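PDB 6SMT: 6-phosphogluconate dehydrogenase, NAD-binding from Mycolicibacterium smegmatis MC2 155, which is an S-enantioselective imine reductase that binds NADPH and probably uses it to reduce imines to amines. Local coordinates for residues V225-R228 with V229-R233; T103-R106 with A107-T110; A278-G281 with D282-I285; A253-E257 with A258-A262; V196-N200 with G201-S205. One frame throughout, in Å; residues are numbered along the deposited sequence.

All five contacts are local, made along or at the ends of helices. Interaction 2 stands apart in the NADPH-binding Rossmann domain, where it opens helix 104-116. The other four lie in the C-terminal helical domain. Interactions 1 and 5 mark the far end and the start of helix 204-231. Interactions 4 and 5 touch through Ala258 and Ala199, and interactions 1 and 3 through Arg228 and Glu284. Interaction 3 is a surface contact bridged by water; the rest are partly buried. Stacked arginines mark interactions 1 and 2, salt bridges interactions 2 and 5, and a buried serine hydroxyl interaction 4. All reach the second subunit, interactions 1, 4 and 5 with hydrogen bonds as well as packing.

Interaction 1 of 5, residues V225-R228 with V229-R233; sequences VAQR and VEDDR
Arg228 and Arg233 stack their guanidinium groups at the end of helix 204-231. The group centres lie 3.7 Å apart and the planes make 26°. Arg233 NH2 sits over the centre of the Arg228 group, 3.5 Å from Arg228 CZ. The Arg228 chain is extended from CG to NE, while that of Arg233 bends at chi3 and folds back over it. The two like charges oppose this stacking, but other bonds help hold the pair. Arg228 NH1 donates to Arg233 O at 2.9 Å, with the oxygen near the guanidinium plane but the donor above the carbonyl plane. Arg228 NE also pairs with Glu224, and its NH1 bonds to Ser235 O. The nearby carboxylate probably eases the repulsion and, with these bonds, fixes the rotation of the group.

On another side of the helix, Gln227 turns its amide toward the Asp231 carboxylate, with the planes 42° apart. NE2 makes two weak hydrogen bonds there, 3.1 Å to Asp231 OD1 and 3.3 Å to Asp231 OD2. Val225 CG1 and Val229 CG2 are in looser apolar contact. Glu230 bonds instead to Ser205 of the second subunit.

Asp232 takes positive phi (53°). Its N donates to Val229 O at 3.2 Å, and Arg233 N donates to Arg228 O at 2.9 Å. This is the Schellman motif that ends the helix.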
loop_
_atom_site.group_PDB
_atom_site.type_symbol
_atom_site.label_atom_id
_atom_site.label_comp_id
_atom_site.label_asym_id
_atom_site.label_seq_id
_atom_site.Cartn_x
_atom_site.Cartn_y
_atom_site.Cartn_z
ATOM N N VAL B 225 -4.878 8.164 10.218
ATOM C CA VAL B 225 -3.511 8.095 10.767
ATOM C C VAL B 225 -2.863 9.476 10.598
ATOM O O VAL B 225 -2.265 9.963 11.557
ATOM C CB VAL B 225 -2.694 6.988 10.091
ATOM C CG1 VAL B 225 -1.232 7.127 10.355
ATOM C CG2 VAL B 225 -3.238 5.609 10.417
ATOM N N ALA B 226 -2.991 10.145 9.459
ATOM C CA ALA B 226 -2.439 11.492 9.271
ATOM C C ALA B 226 -2.988 12.514 10.254
ATOM O O ALA B 226 -2.235 13.270 10.811
ATOM C CB ALA B 226 -2.682 11.945 7.867
ATOM N N GLN B 227 -4.304 12.450 10.517
ATOM C CA GLN B 227 -4.910 13.386 11.491
ATOM C C GLN B 227 -4.374 13.102 12.882
ATOM O O GLN B 227 -4.072 14.034 13.617
ATOM C CB GLN B 227 -6.415 13.320 11.370
ATOM C CG GLN B 227 -7.065 14.421 12.247
ATOM C CD GLN B 227 -6.829 15.793 11.648
ATOM O OE1 GLN B 227 -7.096 15.953 10.456
ATOM N NE2 GLN B 227 -6.227 16.733 12.407
ATOM N N ARG B 228 -4.269 11.840 13.263
ATOM C CA ARG B 228 -3.760 11.472 14.582
ATOM C C ARG B 228 -2.319 11.884 14.749
ATOM O O ARG B 228 -1.936 12.324 15.829
ATOM C CB ARG B 228 -3.951 9.969 14.782
ATOM C CG ARG B 228 -5.384 9.536 15.011
ATOM C CD ARG B 228 -5.493 8.052 15.212
ATOM N NE ARG B 228 -6.739 7.511 15.773
ATOM C CZ ARG B 228 -6.978 7.391 17.091
ATOM N NH1 ARG B 228 -6.150 7.936 17.978
ATOM N NH2 ARG B 228 -8.053 6.719 17.481
ATOM N N VAL B 229 -1.537 11.707 13.724
ATOM C CA VAL B 229 -0.124 12.153 13.779
ATOM C C VAL B 229 -0.047 13.660 13.938
ATOM O O VAL B 229 0.694 14.151 14.843
ATOM C CB VAL B 229 0.605 11.643 12.544
ATOM C CG1 VAL B 229 1.954 12.315 12.425
ATOM C CG2 VAL B 229 0.782 10.165 12.553
ATOM N N GLU B 230 -0.873 14.405 13.212
ATOM C CA GLU B 230 -0.863 15.882 13.366
ATOM C C GLU B 230 -1.333 16.351 14.719
ATOM O O GLU B 230 -0.752 17.316 15.225
ATOM C CB GLU B 230 -1.799 16.492 12.346
ATOM C CG GLU B 230 -0.989 16.831 11.158
ATOM C CD GLU B 230 -1.671 17.606 10.030
ATOM O OE1 GLU B 230 -2.936 17.822 10.079
ATOM O OE2 GLU B 230 -0.949 18.005 9.151
ATOM N N ASP B 231 -2.327 15.690 15.291
ATOM C CA ASP B 231 -2.984 16.004 16.568
ATOM C C ASP B 231 -2.146 15.434 17.710
ATOM O O ASP B 231 -2.410 15.802 18.854
ATOM C CB ASP B 231 -4.428 15.476 16.632
ATOM C CG ASP B 231 -5.412 16.140 15.689
ATOM O OD1 ASP B 231 -5.076 17.237 15.278
ATOM O OD2 ASP B 231 -6.526 15.591 15.469
ATOM N N ASP B 232 -1.186 14.558 17.439
ATOM C CA ASP B 232 -0.513 13.785 18.494
ATOM C C ASP B 232 -1.567 13.084 19.335
ATOM O O ASP B 232 -1.539 13.196 20.551
ATOM C CB ASP B 232 0.353 14.666 19.414
ATOM C CG ASP B 232 1.363 13.882 20.251
ATOM O OD1 ASP B 232 1.661 12.728 19.895
ATOM O OD2 ASP B 232 1.823 14.430 21.295
ATOM N N ARG B 233 -2.509 12.378 18.704
ATOM C CA ARG B 233 -3.684 11.804 19.363
ATOM C C ARG B 233 -3.693 10.311 18.987
ATOM O O ARG B 233 -4.171 10.003 17.889
ATOM C CB ARG B 233 -4.991 12.477 18.935
ATOM C CG ARG B 233 -6.174 11.923 19.693
ATOM C CD ARG B 233 -7.475 12.421 19.169
ATOM N NE ARG B 233 -7.865 11.812 17.919
ATOM C CZ ARG B 233 -8.536 10.680 17.806
ATOM N NH1 ARG B 233 -8.979 9.972 18.877
ATOM N NH2 ARG B 233 -8.864 10.330 16.590
#

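Interaction 2 of 5, residues T103-R106 with A107-T110; sequences TPDR and ARRT
Arg106 and Arg109 lie side by side and point the same way from the first turns of helix 104-116. Arg106 CB only starts the chain, beside the peptide that follows. CG stands beside its own backbone nitrogen (chi1 -68°), and the chain then bends at chi2 and again at chi3. The bends bring CD against the Arg109 guanidinium, 3.6 Å from Arg109 CZ. NE comes next, over the centre of that group and 3.4 Å from the same CZ. Arg106 CZ in turn has Arg109 NH1 over its face, also at 3.4 Å. The two planes are 3° apart, an almost exactly parallel, offset stack. At the tip, Arg106 NH2 forms a salt bridge with Asp78 of helix 77-87. That carboxylate probably offsets the repulsion between the paired cations.

Arg108 leaves the helix in another direction. Its NH1 makes a salt bridge with Asp105 OD1 at 2.8 Å. The oxygen lies in the guanidinium plane, but the nitrogen comes from above the carboxylate plane. Pro104 CB packs on the same group, 3.6 Å from Arg108 NH1. A second carboxylate, Asp168, takes Arg108 NH2.

Thr103 starts the helix as N-cap: its OG1 accepts from Arg106 N at 3.2 Å. Further along, Thr110 OG1 is bonded to Asp81 and His77. A capped helix start followed by proline here opens the helix of a beta-alpha-beta unit, between strands 95-98 and 120-126 of the Rossmann-type NADPH-binding domain.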
loop_
_atom_site.group_PDB
_atom_site.type_symbol
_atom_site.label_atom_id
_atom_site.label_comp_id
_atom_site.label_asym_id
_atom_site.label_seq_id
_atom_site.Cartn_x
_atom_site.Cartn_y
_atom_site.Cartn_z
ATOM N N THR B 103 16.780 13.147 -5.736
ATOM C CA THR B 103 16.591 13.822 -4.446
ATOM C C THR B 103 16.409 15.322 -4.600
ATOM O O THR B 103 16.708 15.948 -5.631
ATOM C CB THR B 103 17.786 13.584 -3.562
ATOM O OG1 THR B 103 18.903 14.266 -4.161
ATOM C CG2 THR B 103 18.062 12.118 -3.421
ATOM N N PRO B 104 15.842 15.970 -3.570
ATOM C CA PRO B 104 15.725 17.409 -3.587
ATOM C C PRO B 104 17.043 18.143 -3.875
ATOM O O PRO B 104 17.051 19.103 -4.618
ATOM C CB PRO B 104 15.152 17.715 -2.190
ATOM C CG PRO B 104 14.372 16.460 -1.875
ATOM C CD PRO B 104 15.133 15.316 -2.457
ATOM N N ASP B 105 18.142 17.655 -3.268
ATOM C CA ASP B 105 19.383 18.390 -3.529
ATOM C C ASP B 105 19.808 18.193 -4.981
ATOM O O ASP B 105 20.458 19.133 -5.491
ATOM C CB ASP B 105 20.488 17.926 -2.589
ATOM C CG ASP B 105 20.435 18.650 -1.244
ATOM O OD1 ASP B 105 19.738 19.718 -1.066
ATOM O OD2 ASP B 105 21.133 18.193 -0.348
ATOM N N ARG B 106 19.519 17.074 -5.672
ATOM C CA ARG B 106 19.855 16.927 -7.090
ATOM C C ARG B 106 18.980 17.881 -7.919
ATOM O O ARG B 106 19.429 18.386 -8.922
ATOM C CB ARG B 106 19.773 15.494 -7.558
ATOM C CG ARG B 106 20.853 14.627 -6.919
ATOM C CD ARG B 106 22.286 15.107 -7.048
ATOM N NE ARG B 106 22.649 15.137 -8.434
ATOM C CZ ARG B 106 23.304 14.200 -9.105
ATOM N NH1 ARG B 106 23.695 13.140 -8.449
ATOM N NH2 ARG B 106 23.478 14.263 -10.420
ATOM N N ALA B 107 17.733 18.086 -7.573
ATOM C CA ALA B 107 16.890 19.032 -8.318
ATOM C C ALA B 107 17.455 20.449 -8.203
ATOM O O ALA B 107 17.506 21.164 -9.196
ATOM C CB ALA B 107 15.516 18.947 -7.784
ATOM N N ARG B 108 17.900 20.827 -7.011
ATOM C CA ARG B 108 18.507 22.182 -6.799
ATOM C C ARG B 108 19.821 22.294 -7.561
ATOM O O ARG B 108 20.088 23.336 -8.130
ATOM C CB ARG B 108 18.696 22.392 -5.299
ATOM C CG ARG B 108 17.426 22.478 -4.459
ATOM C CD ARG B 108 17.703 22.509 -2.927
ATOM N NE ARG B 108 16.478 22.378 -2.180
ATOM C CZ ARG B 108 16.179 21.430 -1.405
ATOM N NH1 ARG B 108 17.107 20.545 -0.995
ATOM N NH2 ARG B 108 14.973 21.453 -0.873
ATOM N N ARG B 109 20.598 21.245 -7.622
ATOM C CA ARG B 109 21.871 21.266 -8.358
ATOM C C ARG B 109 21.587 21.473 -9.814
ATOM O O ARG B 109 22.273 22.280 -10.488
ATOM C CB ARG B 109 22.614 19.957 -8.135
ATOM C CG ARG B 109 24.029 19.964 -8.703
ATOM C CD ARG B 109 24.660 18.610 -8.812
ATOM N NE ARG B 109 24.821 17.944 -7.561
ATOM C CZ ARG B 109 25.477 16.801 -7.455
ATOM N NH1 ARG B 109 26.023 16.231 -8.525
ATOM N NH2 ARG B 109 25.584 16.206 -6.283
ATOM N N THR B 110 20.653 20.717 -10.360
ATOM C CA THR B 110 20.327 20.858 -11.780
ATOM C C THR B 110 19.770 22.269 -12.066
ATOM O O THR B 110 20.094 22.846 -13.107
ATOM C CB THR B 110 19.329 19.739 -12.195
ATOM O OG1 THR B 110 19.971 18.466 -12.005
ATOM C CG2 THR B 110 18.908 19.889 -13.628
#

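Interaction 3 of 5, residues A278-G281 with D282-I285; sequences AGHG and DDEI
His280 and Asp283 meet where the chain turns away from the end of helix 263-280. Before them, Ala278 places its carbonyl oxygen over one face of the His280 ring, offset toward the rim. Gly279 has positive phi (89°) and is the C-prime residue of a Schellman motif that ends the helix. Its O accepts from a water at 2.8 Å, and this water accepts in turn from Asp282 N at 2.9 Å, so it ties the helix end to the following loop.

His280 begins a type I beta turn, which closes with a bond from Asp283 N to His280 O at 3.0 Å. The donor stands well above the carbonyl plane. The two side chains run alongside each other, ring and carboxylate planes 18° apart. Asp283 OD2 approaches His280 ND1 obliquely at 3.3 Å, with too poor an angle for a hydrogen bond. A second water links the pair instead. It lies at the ring edge, 2.8 Å from His280 ND1, and donates weakly to Asp283 OD1 at 2.9 Å. Asp283 OD2 has its stronger partner in Arg287, a salt bridge.

Gly281 occupies the second position of the turn, and its backbone is hydrogen-bonded to Ser242 of helix 241-257.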
loop_
_atom_site.group_PDB
_atom_site.type_symbol
_atom_site.label_atom_id
_atom_site.label_comp_id
_atom_site.label_asym_id
_atom_site.label_seq_id
_atom_site.Cartn_x
_atom_site.Cartn_y
_atom_site.Cartn_z
ATOM N N ALA B 278 7.760 0.756 24.586
ATOM C CA ALA B 278 7.681 2.157 25.008
ATOM C C ALA B 278 6.426 2.405 25.831
ATOM O O ALA B 278 6.230 3.549 26.245
ATOM C CB ALA B 278 7.759 3.054 23.841
ATOM N N GLY B 279 5.586 1.418 26.008
ATOM C CA GLY B 279 4.356 1.437 26.817
ATOM C C GLY B 279 3.112 1.888 26.071
ATOM O O GLY B 279 2.110 2.243 26.696
ATOM N N HIS B 280 3.133 1.787 24.749
ATOM C CA HIS B 280 2.077 2.296 23.874
ATOM C C HIS B 280 1.326 1.133 23.216
ATOM O O HIS B 280 0.643 1.421 22.199
ATOM C CB HIS B 280 2.619 3.275 22.831
ATOM C CG HIS B 280 3.261 4.453 23.424
ATOM N ND1 HIS B 280 2.590 5.197 24.358
ATOM C CD2 HIS B 280 4.485 4.996 23.216
ATOM C CE1 HIS B 280 3.408 6.210 24.735
ATOM N NE2 HIS B 280 4.580 6.117 24.039
ATOM N N GLY B 281 1.300 -0.073 23.788
ATOM C CA GLY B 281 0.544 -1.171 23.190
ATOM C C GLY B 281 -0.927 -0.875 23.048
ATOM O O GLY B 281 -1.569 -1.443 22.114
ATOM N N ASP B 282 -1.558 -0.082 23.906
ATOM C CA ASP B 282 -2.994 0.154 23.787
ATOM C C ASP B 282 -3.287 1.241 22.777
ATOM O O ASP B 282 -4.503 1.423 22.475
ATOM C CB ASP B 282 -3.608 0.668 25.100
ATOM C CG ASP B 282 -3.468 -0.233 26.281
ATOM O OD1 ASP B 282 -3.329 -1.430 26.083
ATOM O OD2 ASP B 282 -3.532 0.338 27.426
ATOM N N ASP B 283 -2.299 1.940 22.248
ATOM C CA ASP B 283 -2.560 3.061 21.343
ATOM C C ASP B 283 -2.922 2.569 19.926
ATOM O O ASP B 283 -2.751 1.361 19.614
ATOM C CB ASP B 283 -1.322 3.927 21.203
ATOM C CG ASP B 283 -1.048 4.852 22.363
ATOM O OD1 ASP B 283 -1.890 4.900 23.256
ATOM O OD2 ASP B 283 -0.005 5.515 22.298
ATOM N N GLU B 284 -3.534 3.469 19.170
ATOM C CA GLU B 284 -3.787 3.243 17.740
ATOM C C GLU B 284 -2.465 3.029 17.005
ATOM O O GLU B 284 -1.401 3.575 17.346
ATOM C CB GLU B 284 -4.613 4.434 17.238
ATOM C CG GLU B 284 -5.129 4.290 15.816
ATOM C CD GLU B 284 -6.262 3.363 15.520
ATOM O OE1 GLU B 284 -6.856 2.876 16.439
ATOM O OE2 GLU B 284 -6.545 3.233 14.308
ATOM N N ILE B 285 -2.556 2.351 15.857
ATOM C CA ILE B 285 -1.403 2.044 15.015
ATOM C C ILE B 285 -0.759 3.285 14.445
ATOM O O ILE B 285 0.396 3.213 13.986
ATOM C CB ILE B 285 -1.834 0.915 13.998
ATOM C CG1 ILE B 285 -3.089 1.251 13.247
ATOM C CG2 ILE B 285 -2.038 -0.451 14.698
ATOM C CD1 ILE B 285 -2.851 2.308 12.250
HETATM O O HOH W 1 -0.451 1.244 26.286
HETATM O O HOH W 2 0.060 4.857 25.399
#

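Interaction 4 of 5, residues A253-E257 with A258-A262; sequences AASRE and AGVDA
Ser255 OG donates to Val260 O at 2.6 Å, joining the last turns of helix 241-257 to the loop behind it. The hydroxyl comes from above the carbonyl plane, 62° out of it. Its position follows from chi1 (-180°), which sets OG opposite the backbone nitrogen and beside the carbonyl carbon. His192 of helix 171-199 is its other polar partner, bonded to OG through NE2. Apolar carbons pack round the same oxygen: Val260 CB and Ala262 CB are each 3.6 Å from Ser255 OG.

The backbone brings Val260 to this place. Val260 N donates to Ser255 O at 2.9 Å, and Gly259 N to Arg256 O, also at 2.9 Å. Gly259 has positive phi (77°), and these two bonds back into the last turn make a Schellman motif. Ser255 thus holds Val260 twice, by its carbonyl and by its hydroxyl.

Farther out, Ala258 packs on Ala199 of helix 171-199. Asp261 OD2 accepts from Gly263 N at the start of the next helix and is also bonded to Tyr271 of the second subunit.

The buried hydroxyl therefore has polar partners on both the loop and a neighbouring helix, which should fix its rotation and lower the cost of burying it.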
loop_
_atom_site.group_PDB
_atom_site.type_symbol
_atom_site.label_atom_id
_atom_site.label_comp_id
_atom_site.label_asym_id
_atom_site.label_seq_id
_atom_site.Cartn_x
_atom_site.Cartn_y
_atom_site.Cartn_z
ATOM N N ALA B 253 5.602 -15.760 10.142
ATOM C CA ALA B 253 5.552 -17.253 10.188
ATOM C C ALA B 253 5.009 -17.801 8.877
ATOM O O ALA B 253 5.551 -18.749 8.255
ATOM C CB ALA B 253 4.763 -17.691 11.336
ATOM N N ALA B 254 3.912 -17.225 8.365
ATOM C CA ALA B 254 3.368 -17.700 7.082
ATOM C C ALA B 254 4.319 -17.500 5.945
ATOM O O ALA B 254 4.413 -18.354 4.993
ATOM C CB ALA B 254 2.027 -17.009 6.871
ATOM N N SER B 255 5.096 -16.390 5.915
ATOM C CA SER B 255 6.061 -16.131 4.850
ATOM C C SER B 255 7.114 -17.256 4.895
ATOM O O SER B 255 7.466 -17.794 3.846
ATOM C CB SER B 255 6.606 -14.738 5.001
ATOM O OG SER B 255 7.536 -14.415 4.011
ATOM N N ARG B 256 7.622 -17.500 6.102
ATOM C CA ARG B 256 8.715 -18.511 6.362
ATOM C C ARG B 256 8.253 -19.843 5.792
ATOM O O ARG B 256 8.990 -20.448 4.946
ATOM C CB ARG B 256 9.016 -18.666 7.862
ATOM C CG ARG B 256 9.890 -17.534 8.416
ATOM C CD ARG B 256 10.865 -17.749 9.599
ATOM N NE ARG B 256 10.713 -16.721 10.648
ATOM C CZ ARG B 256 11.301 -16.760 11.863
ATOM N NH1 ARG B 256 12.142 -17.748 12.189
ATOM N NH2 ARG B 256 11.055 -15.806 12.747
ATOM N N GLU B 257 7.055 -20.220 6.172
ATOM C CA GLU B 257 6.487 -21.532 5.823
ATOM C C GLU B 257 6.335 -21.645 4.315
ATOM O O GLU B 257 6.518 -22.768 3.776
ATOM C CB GLU B 257 5.196 -21.760 6.557
ATOM C CG GLU B 257 4.503 -22.978 5.999
ATOM C CD GLU B 257 3.484 -23.585 6.926
ATOM O OE1 GLU B 257 3.614 -23.339 8.169
ATOM O OE2 GLU B 257 2.642 -24.385 6.416
ATOM N N ALA B 258 6.047 -20.547 3.619
ATOM C CA ALA B 258 5.895 -20.511 2.158
ATOM C C ALA B 258 7.233 -20.446 1.414
ATOM O O ALA B 258 7.266 -20.453 0.188
ATOM C CB ALA B 258 4.995 -19.340 1.778
ATOM N N GLY B 259 8.353 -20.337 2.103
ATOM C CA GLY B 259 9.666 -20.249 1.478
ATOM C C GLY B 259 9.896 -18.841 0.933
ATOM O O GLY B 259 10.680 -18.682 -0.030
ATOM N N VAL B 260 9.316 -17.835 1.601
ATOM C CA VAL B 260 9.474 -16.441 1.122
ATOM C C VAL B 260 10.126 -15.564 2.206
ATOM O O VAL B 260 9.739 -15.676 3.385
ATOM C CB VAL B 260 8.090 -15.869 0.764
ATOM C CG1 VAL B 260 8.193 -14.518 0.139
ATOM C CG2 VAL B 260 7.306 -16.813 -0.168
ATOM N N ASP B 261 11.118 -14.795 1.812
ATOM C CA ASP B 261 11.785 -13.869 2.727
ATOM C C ASP B 261 10.751 -12.885 3.320
ATOM O O ASP B 261 9.872 -12.478 2.569
ATOM C CB ASP B 261 12.855 -13.103 1.989
ATOM C CG ASP B 261 13.661 -12.193 2.874
ATOM O OD1 ASP B 261 14.472 -12.756 3.662
ATOM O OD2 ASP B 261 13.435 -10.996 2.893
ATOM N N ALA B 262 10.857 -12.552 4.578
ATOM C CA ALA B 262 9.882 -11.656 5.245
ATOM C C ALA B 262 10.567 -10.351 5.666
ATOM O O ALA B 262 10.179 -9.771 6.641
ATOM C CB ALA B 262 9.304 -12.383 6.425
#

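Interaction 5 of 5, residues V196-N200 with G201-S205; sequences VARAN and GIEPS
With CG anti to the backbone nitrogen, a bend at chi3 (-101°) carries the Arg198 guanidinium toward Glu203, whose own chain folds back at chi2 (-67°). The two flat groups meet nearly coplanar, 12° apart. The NE edge of Arg198 faces the carboxylate: NE reaches Glu203 OE2 at 2.8 Å and NH2 reaches Glu203 OE1 at 2.9 Å. The salt bridge is bidentate, one nitrogen to each oxygen, and both oxygens use their syn lone pairs. A water adds a further link, donating to Glu203 OE2 at 2.6 Å and to Arg198 O at 2.9 Å.

The bridge spans the short connection between helix 171-199 and helix 204-231, with Glu203 at the N-cap position of the second. The first helix ends in a Schellman motif whose C-prime residue is Gly201, at positive phi. Ile202 N donates to Ala197 O at 2.9 Å and Gly201 N to Arg198 O at 3.0 Å. Ala197 CB and Ile202 CB pack together at 4.1 Å.

Asn200 turns its amide back along the helix, and ND2 donates almost straight to Val196 O at 3.0 Å. The backbone N of Asn200 reaches that oxygen from the opposite face. The second subunit packs on this corner, with its Phe175 against Ile202 and its Arg171 bonded to Gly201 O.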
loop_
_atom_site.group_PDB
_atom_site.type_symbol
_atom_site.label_atom_id
_atom_site.label_comp_id
_atom_site.label_asym_id
_atom_site.label_seq_id
_atom_site.Cartn_x
_atom_site.Cartn_y
_atom_site.Cartn_z
ATOM N N VAL B 196 3.161 -15.529 -1.195
ATOM C CA VAL B 196 2.699 -16.318 -0.026
ATOM C C VAL B 196 1.336 -16.905 -0.382
ATOM O O VAL B 196 1.097 -18.099 -0.062
ATOM C CB VAL B 196 2.630 -15.477 1.230
ATOM C CG1 VAL B 196 2.027 -16.302 2.360
ATOM C CG2 VAL B 196 4.020 -14.987 1.601
ATOM N N ALA B 197 0.465 -16.205 -1.051
ATOM C CA ALA B 197 -0.857 -16.724 -1.480
ATOM C C ALA B 197 -0.602 -17.910 -2.410
ATOM O O ALA B 197 -1.323 -18.969 -2.218
ATOM C CB ALA B 197 -1.655 -15.626 -2.118
ATOM N N ARG B 198 0.313 -17.810 -3.353
ATOM C CA ARG B 198 0.507 -18.901 -4.341
ATOM C C ARG B 198 0.964 -20.154 -3.627
ATOM O O ARG B 198 0.454 -21.286 -3.976
ATOM C CB ARG B 198 1.484 -18.489 -5.439
ATOM C CG ARG B 198 1.810 -19.579 -6.422
ATOM C CD ARG B 198 2.493 -18.891 -7.591
ATOM N NE ARG B 198 1.593 -18.711 -8.695
ATOM C CZ ARG B 198 1.993 -18.274 -9.891
ATOM N NH1 ARG B 198 3.241 -17.882 -10.057
ATOM N NH2 ARG B 198 1.181 -18.372 -10.899
ATOM N N ALA B 199 1.826 -19.993 -2.645
ATOM C CA ALA B 199 2.317 -21.147 -1.891
ATOM C C ALA B 199 1.159 -21.813 -1.148
ATOM O O ALA B 199 1.265 -23.040 -0.797
ATOM C CB ALA B 199 3.413 -20.754 -0.952
ATOM N N ASN B 200 0.139 -21.081 -0.782
ATOM C CA ASN B 200 -1.058 -21.541 -0.054
ATOM C C ASN B 200 -2.176 -21.951 -1.015
ATOM O O ASN B 200 -3.346 -22.077 -0.582
ATOM C CB ASN B 200 -1.546 -20.505 0.966
ATOM C CG ASN B 200 -0.734 -20.535 2.239
ATOM O OD1 ASN B 200 -1.042 -21.270 3.203
ATOM N ND2 ASN B 200 0.276 -19.667 2.299
ATOM N N GLY B 201 -1.898 -22.118 -2.303
ATOM C CA GLY B 201 -2.897 -22.556 -3.302
ATOM C C GLY B 201 -3.895 -21.526 -3.711
ATOM O O GLY B 201 -4.975 -21.844 -4.228
ATOM N N ILE B 202 -3.546 -20.240 -3.549
ATOM C CA ILE B 202 -4.390 -19.132 -4.028
ATOM C C ILE B 202 -3.661 -18.388 -5.145
ATOM O O ILE B 202 -2.659 -17.728 -4.877
ATOM C CB ILE B 202 -4.726 -18.164 -2.857
ATOM C CG1 ILE B 202 -5.319 -18.886 -1.649
ATOM C CG2 ILE B 202 -5.560 -17.021 -3.367
ATOM C CD1 ILE B 202 -5.282 -18.023 -0.353
ATOM N N GLU B 203 -4.122 -18.561 -6.391
ATOM C CA GLU B 203 -3.487 -17.919 -7.562
ATOM C C GLU B 203 -3.822 -16.437 -7.509
ATOM O O GLU B 203 -4.797 -16.023 -6.891
ATOM C CB GLU B 203 -3.942 -18.650 -8.804
ATOM C CG GLU B 203 -3.252 -20.022 -8.923
ATOM C CD GLU B 203 -1.762 -19.880 -9.178
ATOM O OE1 GLU B 203 -1.443 -19.440 -10.300
ATOM O OE2 GLU B 203 -0.903 -19.964 -8.238
ATOM N N PRO B 204 -3.022 -15.604 -8.215
ATOM C CA PRO B 204 -3.228 -14.175 -8.172
ATOM C C PRO B 204 -4.637 -13.809 -8.588
ATOM O O PRO B 204 -5.250 -12.934 -7.982
ATOM C CB PRO B 204 -2.138 -13.652 -9.144
ATOM C CG PRO B 204 -1.036 -14.652 -8.981
ATOM C CD PRO B 204 -1.750 -15.982 -8.847
ATOM N N SER B 205 -5.173 -14.460 -9.610
ATOM C CA SER B 205 -6.536 -14.123 -10.084
ATOM C C SER B 205 -7.604 -14.339 -9.002
ATOM O O SER B 205 -8.587 -13.610 -9.004
ATOM C CB SER B 205 -6.910 -14.874 -11.321
ATOM O OG SER B 205 -6.733 -16.243 -11.129
HETATM O O HOH W 3 -1.429 -21.470 -6.153
#